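PDB 7LR8: glycosyl hydrolase from Streptomyces cattleya, which probably hydrolyses the beta-1,4 bond between mannose and N-acetylglucosamine in the core of N-glycans, as a family GH5 beta-mannosidase of the (beta/alpha)8-barrel type. Local coordinates for residues Leu100-Phe105 against Asp315-Glu320; Lys254-Glu259 against Thr398-His403. The protein carries 1 engineered substitution. All coordinates share one frame; numbering follows the deposited sequence. Where two conformers were deposited one is given.

Contact 1 (Leu100-Phe105 against Asp315-Glu320); sequences LSSFDF and DFPELE. With BMA (beta-D-mannopyranose), chain D; AE3 (2-(2-ethoxyethoxy)ethanol), chain E; NAG (2-acetamido-2-deoxy-beta-D-glucopyranose), chain C.
Two loops at the rim of the GH5 barrel meet beside the bound disaccharide: the type I' hairpin turn Leu-100 to Phe-103 and the loop 315-320 that follows strand 298-304. Ser-101 and Glu-320 approach each other there, Ser-101 CB lying 3.5 Å from Glu-320 OE1, and both turn toward the mannose. With CG beside the backbone N, a bend at chi2 (-78°) carries the Glu-320 carboxylate to two hydroxyls: OE1 accepts from O4 of the mannose at 2.5 Å, and OE2 accepts from its O6 at 2.9 Å. The amide N of Ser-101 donates to O3 of the same sugar at 2.7 Å, nearly straight at 162°, and Ser-101 OG also lies within hydrogen-bonding distance of O4.

Behind this polar front the packing is aromatic. Phe-103 points CE2 over the centre of the Phe-316 ring in a T-shaped stack, centroids 4.9 Å apart and planes at 74°. Flat, nonpolar rings suit this buried place at the subunit interface: Trp-26 meets Phe-316, and His-114 of the second subunit stacks on Phe-103 and bonds to Ser-102 OG. That hydroxyl, 3.2 Å from Pro-317 CD, donates to Ser-101 O in the carbonyl plane, on a lone pair of the oxygen.

Asn-152 and Glu-268 also bond to the mannose. Together Glu-320 and the Ser-101 amide read O3, O4 and O6, hydroxyls away from the linkage to N-acetylglucosamine, consistent with selection for a terminal mannose.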
loop_
_atom_site.group_PDB
_atom_site.type_symbol
_atom_site.label_atom_id
_atom_site.label_comp_id
_atom_site.label_asym_id
_atom_site.label_seq_id
_atom_site.Cartn_x
_atom_site.Cartn_y
_atom_site.Cartn_z
ATOM N N LEU B 100 -2.954 -2.161 -11.217
ATOM C CA LEU B 100 -3.446 -1.198 -12.198
ATOM C C LEU B 100 -2.274 -0.456 -12.821
ATOM O O LEU B 100 -1.569 0.280 -12.119
ATOM C CB LEU B 100 -4.416 -0.200 -11.552
ATOM C CG LEU B 100 -5.837 -0.678 -11.234
ATOM C CD1 LEU B 100 -6.549 0.332 -10.337
ATOM C CD2 LEU B 100 -6.622 -0.914 -12.523
ATOM N N SER B 101 -2.085 -0.634 -14.134
ATOM C CA SER B 101 -1.212 0.223 -14.947
ATOM C C SER B 101 0.208 0.316 -14.385
ATOM O O SER B 101 0.798 1.396 -14.326
ATOM C CB SER B 101 -1.816 1.622 -15.094
ATOM O OG SER B 101 -3.174 1.557 -15.495
ATOM N N SER B 102 0.757 -0.841 -13.988
ATOM C CA SER B 102 2.126 -1.109 -13.515
ATOM C C SER B 102 2.266 -0.992 -12.003
ATOM O O SER B 102 3.304 -1.386 -11.470
ATOM C CB SER B 102 3.200 -0.226 -14.180
ATOM O OG SER B 102 3.238 1.066 -13.584
ATOM N N PHE B 103 1.264 -0.470 -11.302
ATOM C CA PHE B 103 1.272 -0.344 -9.846
ATOM C C PHE B 103 0.470 -1.456 -9.174
ATOM O O PHE B 103 -0.655 -1.770 -9.586
ATOM C CB PHE B 103 0.689 1.004 -9.416
ATOM C CG PHE B 103 1.447 2.182 -9.940
ATOM C CD1 PHE B 103 2.587 2.632 -9.288
ATOM C CD2 PHE B 103 1.029 2.836 -11.110
ATOM C CE1 PHE B 103 3.298 3.721 -9.785
ATOM C CE2 PHE B 103 1.723 3.923 -11.594
ATOM C CZ PHE B 103 2.868 4.364 -10.932
ATOM N N ASP B 104 1.032 -2.004 -8.096
ATOM C CA ASP B 104 0.331 -2.937 -7.218
ATOM C C ASP B 104 -0.186 -2.180 -6.003
ATOM O O ASP B 104 0.603 -1.578 -5.258
ATOM C CB ASP B 104 1.255 -4.064 -6.754
ATOM C CG ASP B 104 1.594 -5.054 -7.852
ATOM O OD1 ASP B 104 0.839 -5.162 -8.853
ATOM O OD2 ASP B 104 2.622 -5.745 -7.686
ATOM N N PHE B 105 -1.500 -2.266 -5.764
ATOM C CA PHE B 105 -2.155 -1.651 -4.608
ATOM C C PHE B 105 -2.525 -2.770 -3.640
ATOM O O PHE B 105 -3.581 -3.398 -3.773
ATOM C CB PHE B 105 -3.369 -0.836 -5.051
ATOM C CG PHE B 105 -2.995 0.341 -5.915
ATOM C CD1 PHE B 105 -2.533 1.516 -5.346
ATOM C CD2 PHE B 105 -3.042 0.238 -7.293
ATOM C CE1 PHE B 105 -2.141 2.602 -6.137
ATOM C CE2 PHE B 105 -2.662 1.313 -8.095
ATOM C CZ PHE B 105 -2.212 2.494 -7.511
ATOM N N ASP B 315 5.919 8.227 -12.795
ATOM C CA ASP B 315 6.435 6.861 -12.750
ATOM C C ASP B 315 5.616 5.854 -13.547
ATOM O O ASP B 315 6.000 4.670 -13.559
ATOM C CB ASP B 315 6.583 6.337 -11.311
ATOM C CG ASP B 315 7.642 7.083 -10.526
ATOM O OD1 ASP B 315 8.751 7.290 -11.050
ATOM O OD2 ASP B 315 7.347 7.468 -9.374
ATOM N N PHE B 316 4.539 6.255 -14.222
ATOM C CA PHE B 316 3.892 5.348 -15.153
ATOM C C PHE B 316 4.844 5.039 -16.301
ATOM O O PHE B 316 5.521 5.945 -16.803
ATOM C CB PHE B 316 2.612 5.949 -15.750
ATOM C CG PHE B 316 1.453 6.040 -14.795
ATOM C CD1 PHE B 316 1.401 7.055 -13.850
ATOM C CD2 PHE B 316 0.376 5.153 -14.885
ATOM C CE1 PHE B 316 0.330 7.166 -12.978
ATOM C CE2 PHE B 316 -0.701 5.253 -14.010
ATOM C CZ PHE B 316 -0.728 6.264 -13.058
ATOM N N PRO B 317 4.900 3.790 -16.759
ATOM C CA PRO B 317 5.420 3.540 -18.111
ATOM C C PRO B 317 4.804 4.539 -19.082
ATOM O O PRO B 317 3.594 4.805 -19.041
ATOM C CB PRO B 317 4.969 2.108 -18.413
ATOM C CG PRO B 317 4.812 1.470 -17.016
ATOM C CD PRO B 317 4.343 2.581 -16.127
ATOM N N GLU B 318 5.668 5.086 -19.947
ATOM C CA GLU B 318 5.285 6.139 -20.880
ATOM C C GLU B 318 3.981 5.829 -21.604
ATOM O O GLU B 318 3.111 6.698 -21.740
ATOM C CB GLU B 318 6.421 6.349 -21.883
ATOM C CG GLU B 318 6.014 7.093 -23.126
ATOM C CD GLU B 318 5.368 8.414 -22.813
ATOM O OE1 GLU B 318 5.747 9.030 -21.795
ATOM O OE2 GLU B 318 4.488 8.837 -23.595
ATOM N N LEU B 319 3.812 4.583 -22.044
ATOM C CA LEU B 319 2.646 4.205 -22.840
ATOM C C LEU B 319 1.320 4.481 -22.128
ATOM O O LEU B 319 0.320 4.776 -22.788
ATOM C CB LEU B 319 2.736 2.728 -23.239
ATOM C CG LEU B 319 2.587 1.605 -22.203
ATOM C CD1 LEU B 319 1.122 1.205 -21.994
ATOM C CD2 LEU B 319 3.403 0.397 -22.641
ATOM N N GLU B 320 1.285 4.402 -20.788
ATOM C CA GLU B 320 0.000 4.464 -20.092
ATOM C C GLU B 320 -0.678 5.820 -20.237
ATOM O O GLU B 320 -1.915 5.901 -20.208
ATOM C CB GLU B 320 0.192 4.167 -18.599
ATOM C CG GLU B 320 0.768 2.793 -18.282
ATOM C CD GLU B 320 -0.253 1.674 -18.377
ATOM O OE1 GLU B 320 -1.445 1.957 -18.604
ATOM O OE2 GLU B 320 0.145 0.498 -18.228
HETATM C C1 BMA D . -3.544 -3.899 -18.510
HETATM C C2 BMA D . -4.558 -3.067 -17.660
HETATM C C3 BMA D . -3.806 -1.958 -16.953
HETATM C C4 BMA D . -2.832 -1.215 -17.966
HETATM C C5 BMA D . -3.081 -1.673 -19.431
HETATM C C6 BMA D . -2.111 -1.073 -20.424
HETATM O O2 BMA D . -5.222 -3.869 -16.696
HETATM O O3 BMA D . -3.129 -2.466 -15.776
HETATM O O4 BMA D . -3.062 0.163 -17.860
HETATM O O5 BMA D . -2.902 -3.098 -19.529
HETATM O O6 BMA D . -0.783 -1.508 -20.046
HETATM C C1 AE3 E . 6.157 -1.625 -18.417
HETATM C C2 AE3 E . 6.687 -2.479 -17.267
HETATM O O2 AE3 E . 6.295 -1.936 -16.039
HETATM C C3 AE3 E . 7.338 -1.794 -15.116
HETATM C C4 AE3 E . 6.940 -0.759 -14.071
HETATM O O3 AE3 E . 7.968 0.171 -13.923
HETATM C C5 AE3 E . 7.603 1.459 -14.318
HETATM C C6 AE3 E . 8.846 2.297 -14.598
HETATM O O4 AE3 E . 8.476 3.477 -15.260
HETATM C C1 NAG C . 1.255 -6.167 -18.137
HETATM C C2 NAG C . 1.169 -4.886 -17.308
HETATM C C3 NAG C . -0.283 -4.610 -16.894
HETATM C C4 NAG C . -1.222 -4.659 -18.098
HETATM C C5 NAG C . -1.014 -5.993 -18.818
HETATM C C6 NAG C . -1.844 -6.188 -20.062
HETATM C C7 NAG C . 2.916 -4.054 -15.780
HETATM C C8 NAG C . 3.723 -4.353 -14.546
HETATM N N2 NAG C . 2.028 -4.989 -16.139
HETATM O O1 NAG C . 2.554 -6.316 -18.602
HETATM O O3 NAG C . -0.373 -3.348 -16.247
HETATM O O4 NAG C . -2.560 -4.512 -17.624
HETATM O O5 NAG C . 0.355 -6.091 -19.232
HETATM O O6 NAG C . -1.699 -7.510 -20.563
HETATM O O7 NAG C . 3.057 -3.010 -16.415
#

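Contact 2 (Lys254-Glu259 against Thr398-His403)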
loop_
_atom_site.group_PDB
_atom_site.type_symbol
_atom_site.label_atom_id
_atom_site.label_comp_id
_atom_site.label_asym_id
_atom_site.label_seq_id
_atom_site.Cartn_x
_atom_site.Cartn_y
_atom_site.Cartn_z
ATOM N N LYS B 254 -12.374 -19.510 -27.160
ATOM C CA LYS B 254 -13.488 -20.410 -27.411
ATOM C C LYS B 254 -13.087 -21.881 -27.362
ATOM O O LYS B 254 -13.948 -22.730 -27.101
ATOM C CB LYS B 254 -14.115 -20.089 -28.770
ATOM C CG LYS B 254 -14.818 -18.734 -28.804
ATOM C CD LYS B 254 -15.375 -18.408 -30.175
ATOM C CE LYS B 254 -16.112 -17.074 -30.135
ATOM N NZ LYS B 254 -16.605 -16.686 -31.470
ATOM N N ALA B 255 -11.815 -22.212 -27.617
ATOM C CA ALA B 255 -11.442 -23.623 -27.684
ATOM C C ALA B 255 -11.721 -24.353 -26.376
ATOM O O ALA B 255 -12.027 -25.551 -26.396
ATOM C CB ALA B 255 -9.968 -23.772 -28.060
ATOM N N TRP B 256 -11.630 -23.656 -25.245
ATOM C CA TRP B 256 -11.736 -24.268 -23.925
ATOM C C TRP B 256 -13.135 -24.190 -23.329
ATOM O O TRP B 256 -13.353 -24.714 -22.232
ATOM C CB TRP B 256 -10.737 -23.619 -22.953
ATOM C CG TRP B 256 -9.317 -24.057 -23.164
ATOM C CD1 TRP B 256 -8.681 -25.105 -22.562
ATOM C CD2 TRP B 256 -8.359 -23.457 -24.045
ATOM N NE1 TRP B 256 -7.385 -25.196 -23.015
ATOM C CE2 TRP B 256 -7.167 -24.199 -23.935
ATOM C CE3 TRP B 256 -8.399 -22.368 -24.928
ATOM C CZ2 TRP B 256 -6.016 -23.880 -24.657
ATOM C CZ3 TRP B 256 -7.256 -22.053 -25.649
ATOM C CH2 TRP B 256 -6.081 -22.806 -25.507
ATOM N N ALA B 257 -14.086 -23.557 -24.012
ATOM C CA ALA B 257 -15.434 -23.443 -23.468
ATOM C C ALA B 257 -16.160 -24.780 -23.522
ATOM O O ALA B 257 -16.044 -25.533 -24.494
ATOM C CB ALA B 257 -16.237 -22.389 -24.238
ATOM N N ARG B 258 -16.933 -25.069 -22.470
ATOM C CA ARG B 258 -17.830 -26.215 -22.505
ATOM C C ARG B 258 -19.121 -25.891 -23.242
ATOM O O ARG B 258 -19.674 -26.760 -23.921
ATOM C CB ARG B 258 -18.131 -26.700 -21.079
ATOM N N GLU B 259 -19.608 -24.632 -23.152
ATOM C CA GLU B 259 -20.809 -24.258 -23.898
ATOM C C GLU B 259 -20.425 -23.749 -25.282
ATOM O O GLU B 259 -19.520 -22.916 -25.397
ATOM C CB GLU B 259 -21.604 -23.185 -23.165
ATOM N N THR B 398 -10.944 -21.736 -33.387
ATOM C CA THR B 398 -10.011 -22.720 -32.851
ATOM C C THR B 398 -10.775 -23.884 -32.230
ATOM O O THR B 398 -11.951 -23.764 -31.862
ATOM C CB THR B 398 -9.044 -22.111 -31.809
ATOM O OG1 THR B 398 -9.758 -21.680 -30.635
ATOM C CG2 THR B 398 -8.294 -20.927 -32.403
ATOM N N VAL B 399 -10.094 -25.023 -32.135
ATOM C CA VAL B 399 -10.652 -26.221 -31.513
ATOM C C VAL B 399 -9.518 -26.957 -30.812
ATOM O O VAL B 399 -8.399 -27.029 -31.328
ATOM C CB VAL B 399 -11.369 -27.118 -32.551
ATOM C CG1 VAL B 399 -10.391 -27.661 -33.585
ATOM C CG2 VAL B 399 -12.111 -28.267 -31.853
ATOM N N LEU B 400 -9.800 -27.482 -29.617
ATOM C CA LEU B 400 -8.793 -28.230 -28.876
ATOM C C LEU B 400 -8.484 -29.560 -29.552
ATOM O O LEU B 400 -9.355 -30.195 -30.158
ATOM C CB LEU B 400 -9.258 -28.488 -27.442
ATOM C CG LEU B 400 -9.179 -27.332 -26.453
ATOM C CD1 LEU B 400 -9.595 -27.838 -25.075
ATOM C CD2 LEU B 400 -7.766 -26.752 -26.416
ATOM N N ALA B 401 -7.220 -29.983 -29.434
ATOM C CA ALA B 401 -6.799 -31.273 -29.977
ATOM C C ALA B 401 -7.727 -32.398 -29.533
ATOM O O ALA B 401 -8.085 -33.273 -30.332
ATOM C CB ALA B 401 -5.358 -31.574 -29.551
ATOM N N GLU B 402 -8.140 -32.383 -28.261
ATOM C CA GLU B 402 -8.997 -33.435 -27.728
ATOM C C GLU B 402 -10.379 -33.442 -28.372
ATOM O O GLU B 402 -11.104 -34.434 -28.233
ATOM C CB GLU B 402 -9.135 -33.284 -26.211
ATOM C CG GLU B 402 -9.595 -31.904 -25.760
ATOM C CD GLU B 402 -9.552 -31.736 -24.247
ATOM O OE1 GLU B 402 -10.498 -32.188 -23.568
ATOM O OE2 GLU B 402 -8.570 -31.150 -23.738
ATOM N N HIS B 403 -10.758 -32.363 -29.062
ATOM C CA HIS B 403 -12.056 -32.260 -29.718
ATOM C C HIS B 403 -11.950 -32.238 -31.235
ATOM O O HIS B 403 -12.979 -32.104 -31.911
ATOM C CB HIS B 403 -12.797 -31.000 -29.244
ATOM C CG HIS B 403 -13.116 -30.995 -27.779
ATOM N ND1 HIS B 403 -13.801 -32.019 -27.164
ATOM C CD2 HIS B 403 -12.853 -30.085 -26.811
ATOM C CE1 HIS B 403 -13.935 -31.749 -25.877
ATOM N NE2 HIS B 403 -13.368 -30.580 -25.637
HETATM O O HOH W 1 -12.328 -27.074 -28.662
#
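Leu-400 lies across the indole of Trp-256, its CD2 methyl 3.6 Å from Trp-256 CE2 and over the face of the five-membered ring, 24° off the normal: a CH-pi contact. The other methyl, CD1, approaches Trp-256 CD1, so the forked leucine tip spreads along the pyrrole portion of the ring. Leu-400 CG also sits 3.4 Å from the carbonyl oxygen of Ala-255 and 4.0 Å from Ala-255 CB. A methyl suits that position, because the backbones close to 4.7 Å between the CA atoms of Ala-255 and Val-399. Ala-255 CB also meets Thr-398 OG1 at 3.3 Å.

One water bridges the two backbones, donating to Ala-255 O at 2.7 Å and accepting from Leu-400 N. The contact joins the loop between helix 240-253 and strand 264-269 of the barrel to strand 397-400, an outer strand of the small three-stranded parallel sheet in the C-terminal part of the chain.

The CB of Trp-256 points away from the strand, but with CG beside the backbone N (chi1 -76°) the indole comes back to Leu-400. Val-362 and Val-364 touch the indole too, as do Pro-211 and Ala-215. Replacing Trp-256 by an alanine would probably leave the Leu-400 methyls without their aromatic platform and open a gap between the loop and the sheet. Further out, Thr-398 OG1 is hydrogen-bonded to Glu-251 O near the end of helix 240-253, and Arg-216 donates to the carbonyl of Trp-256.

From the N terminus, the chain first builds barrel strands up to 90-94 and then reaches 100-105, where contact 1 begins. It passes 254-259, the first half of contact 2, before returning at 315-320 to close the loop of contact 1 across 209 intervening residues. Contact 2 closes later, at 398-403, so the two loops cross rather than nest. Their centres are 34 Å apart, on opposite sides of the chain's centre. Contact 1 joins two loops beside the sugar pocket, one after strand 90-94 and one after strand 298-304; contact 2 ties the barrel to the C-terminal three-stranded sheet, away from the annotated sites.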